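Local structure of DUF4393 domain-containing protein (Alcanivorax borkumensis, 3H35) at residues F124-S127 against L128-D131. The protein is of unknown function but belongs to the Abi_alpha family, named for abortive infection. Residues are numbered along the deposited sequence; the frame is centred on the assembly and turned at random.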
ATOM      1  N   PHE A 124      21.785   3.854  -0.526  1.00 32.56           N
ATOM      2  CA  PHE A 124      22.511   4.947  -1.117  1.00 32.88           C
ATOM      3  C   PHE A 124      23.447   4.462  -2.201  1.00 31.42           C
ATOM      4  O   PHE A 124      24.096   3.449  -2.020  1.00 31.14           O
ATOM      5  CB  PHE A 124      23.327   5.588   0.025  1.00 33.20           C
ATOM      6  CG  PHE A 124      24.325   6.585  -0.421  1.00 34.72           C
ATOM      7  CD1 PHE A 124      23.931   7.853  -0.788  1.00 39.31           C
ATOM      8  CD2 PHE A 124      25.673   6.274  -0.426  1.00 38.64           C
ATOM      9  CE1 PHE A 124      24.862   8.807  -1.182  1.00 40.32           C
ATOM     10  CE2 PHE A 124      26.609   7.201  -0.813  1.00 38.82           C
ATOM     11  CZ  PHE A 124      26.204   8.475  -1.206  1.00 41.29           C
ATOM     12  N   THR A 125      23.510   5.182  -3.319  1.00 30.78           N
ATOM     13  CA  THR A 125      24.524   4.913  -4.356  1.00 30.14           C
ATOM     14  C   THR A 125      25.469   6.095  -4.474  1.00 30.02           C
ATOM     15  O   THR A 125      25.051   7.203  -4.808  1.00 29.05           O
ATOM     16  CB  THR A 125      23.870   4.612  -5.726  1.00 30.02           C
ATOM     17  OG1 THR A 125      23.013   3.487  -5.564  1.00 29.40           O
ATOM     18  CG2 THR A 125      24.937   4.310  -6.798  1.00 29.09           C
ATOM     19  N   GLU A 126      26.749   5.841  -4.209  1.00 30.68           N
ATOM     20  CA  GLU A 126      27.758   6.900  -4.128  1.00 31.68           C
ATOM     21  C   GLU A 126      27.796   7.741  -5.401  1.00 32.33           C
ATOM     22  O   GLU A 126      27.967   8.958  -5.343  1.00 33.46           O
ATOM     23  CB  GLU A 126      29.141   6.313  -3.795  1.00 31.45           C
ATOM     24  CG  GLU A 126      30.305   7.347  -3.761  1.00 32.98           C
ATOM     25  CD  GLU A 126      30.046   8.551  -2.847  1.00 34.24           C
ATOM     26  OE1 GLU A 126      29.510   8.359  -1.742  1.00 35.45           O
ATOM     27  OE2 GLU A 126      30.355   9.694  -3.228  1.00 34.66           O
ATOM     28  N   SER A 127      27.610   7.097  -6.544  1.00 32.45           N
ATOM     29  CA  SER A 127      27.696   7.781  -7.839  1.00 32.52           C
ATOM     30  C   SER A 127      26.530   8.729  -8.095  1.00 32.12           C
ATOM     31  O   SER A 127      26.623   9.610  -8.932  1.00 31.95           O
ATOM     32  CB  SER A 127      27.779   6.755  -8.962  1.00 31.92           C
ATOM     33  OG  SER A 127      26.533   6.107  -9.062  1.00 33.12           O
ATOM     34  N   LEU A 128      25.432   8.562  -7.374  1.00 32.48           N
ATOM     35  CA  LEU A 128      24.327   9.495  -7.486  1.00 32.22           C
ATOM     36  C   LEU A 128      24.433  10.732  -6.552  1.00 32.31           C
ATOM     37  O   LEU A 128      23.459  11.492  -6.410  1.00 31.47           O
ATOM     38  CB  LEU A 128      23.017   8.738  -7.242  1.00 33.01           C
ATOM     39  CG  LEU A 128      22.668   7.704  -8.343  1.00 32.72           C
ATOM     40  CD1 LEU A 128      21.434   6.914  -7.955  1.00 32.05           C
ATOM     41  CD2 LEU A 128      22.438   8.381  -9.645  1.00 33.59           C
ATOM     42  N   ARG A 129      25.592  10.929  -5.902  1.00 31.91           N
ATOM     43  CA  ARG A 129      25.742  12.016  -4.920  1.00 31.74           C
ATOM     44  C   ARG A 129      25.199  13.391  -5.413  1.00 31.33           C
ATOM     45  O   ARG A 129      24.418  14.074  -4.732  1.00 29.62           O
ATOM     46  CB  ARG A 129      27.201  12.153  -4.456  1.00 31.77           C
ATOM     47  CG  ARG A 129      27.363  13.102  -3.275  1.00 31.77           C
ATOM     48  CD  ARG A 129      28.776  13.060  -2.668  1.00 33.99           C
ATOM     49  NE  ARG A 129      29.076  11.851  -1.872  1.00 33.73           N
ATOM     50  CZ  ARG A 129      28.717  11.658  -0.605  1.00 33.73           C
ATOM     51  NH1 ARG A 129      28.010  12.561   0.057  1.00 33.36           N
ATOM     52  NH2 ARG A 129      29.058  10.537   0.008  1.00 33.72           N
ATOM     53  N   THR A 130      25.621  13.776  -6.606  1.00 31.39           N
ATOM     54  CA  THR A 130      25.188  15.037  -7.183  1.00 32.15           C
ATOM     55  C   THR A 130      23.666  15.102  -7.273  1.00 31.92           C
ATOM     56  O   THR A 130      23.066  16.110  -6.863  1.00 31.93           O
ATOM     57  CB  THR A 130      25.817  15.217  -8.551  1.00 32.19           C
ATOM     58  OG1 THR A 130      27.221  15.397  -8.361  1.00 34.51           O
ATOM     59  CG2 THR A 130      25.259  16.424  -9.255  1.00 33.44           C
ATOM     60  N   ASP A 131      23.045  14.011  -7.745  1.00 31.02           N
ATOM     61  CA  ASP A 131      21.586  13.952  -7.818  1.00 31.07           C
ATOM     62  C   ASP A 131      20.867  14.099  -6.473  1.00 30.04           C
ATOM     63  O   ASP A 131      19.855  14.789  -6.374  1.00 29.73           O
ATOM     64  CB  ASP A 131      21.141  12.668  -8.504  1.00 31.97           C
ATOM     65  CG  ASP A 131      21.459  12.686  -9.994  1.00 33.14           C
ATOM     66  OD1 ASP A 131      20.897  13.548 -10.691  1.00 37.35           O
ATOM     67  OD2 ASP A 131      22.288  11.874 -10.450  1.00 35.73           O
TER
HETATM   68  O   HOH W   1      27.326  12.142  -8.216  1.00 39.66           O
HETATM   69  O   HOH W   2      24.728  12.070  -9.296  1.00 44.40           O
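One face of the Arg-129 guanidinium is met by the ring of Phe-124, while its edge is taken by the carboxylate of Glu-126. Phe-124 CZ approaches to 3.7 Å from Arg-129 NH2, offset toward the rim of the guanidinium, and the two planes lie 60° apart, so the groups meet obliquely and do not stack flat. Glu-126 OE1 lies at the edge of the same ring, in its plane, and Tyr-132 packs against the ring from the following helix. At the guanidinium edge the two side chains form a side-on, two-pronged salt bridge: Arg-129 NE donates to Glu-126 OE2 at 2.9 Å, nearly straight at 173° and within the guanidinium plane. Arg-129 NH2 donates to the syn lone pair of Glu-126 OE1 at 2.8 Å, but this bond is more bent and the acceptor is tilted out of the guanidinium plane. A bend at chi2 of Glu-126 (53°) and another at chi3 of Arg-129 bring the two groups together. The backbone here turns from strand 119-123 into helix 129-137. Leu-128 N donates to Thr-125 O at 2.9 Å and Arg-129 N to Glu-126 O at 3.1 Å, two successive i+3 bonds of the 3-10 type, with Leu-128 at the N-cap. Leu-128 CD1 also packs 4.0 Å from Thr-125 CB, whereas Thr-125 OG1 is hydrogen-bonded to Thr-161 OG1 of strand 156-164. Two waters extend the turn, each donating to Ser-127 O; one accepts from Thr-130 N, the other from Asp-131 N while donating to Asp-131 OD2. Chemically, the paired bonds should restrict the rotation of both charged groups at this exposed site, and the carboxylate probably offsets the positive charge of Arg-129, whose NH1 lies close to that of Arg-159.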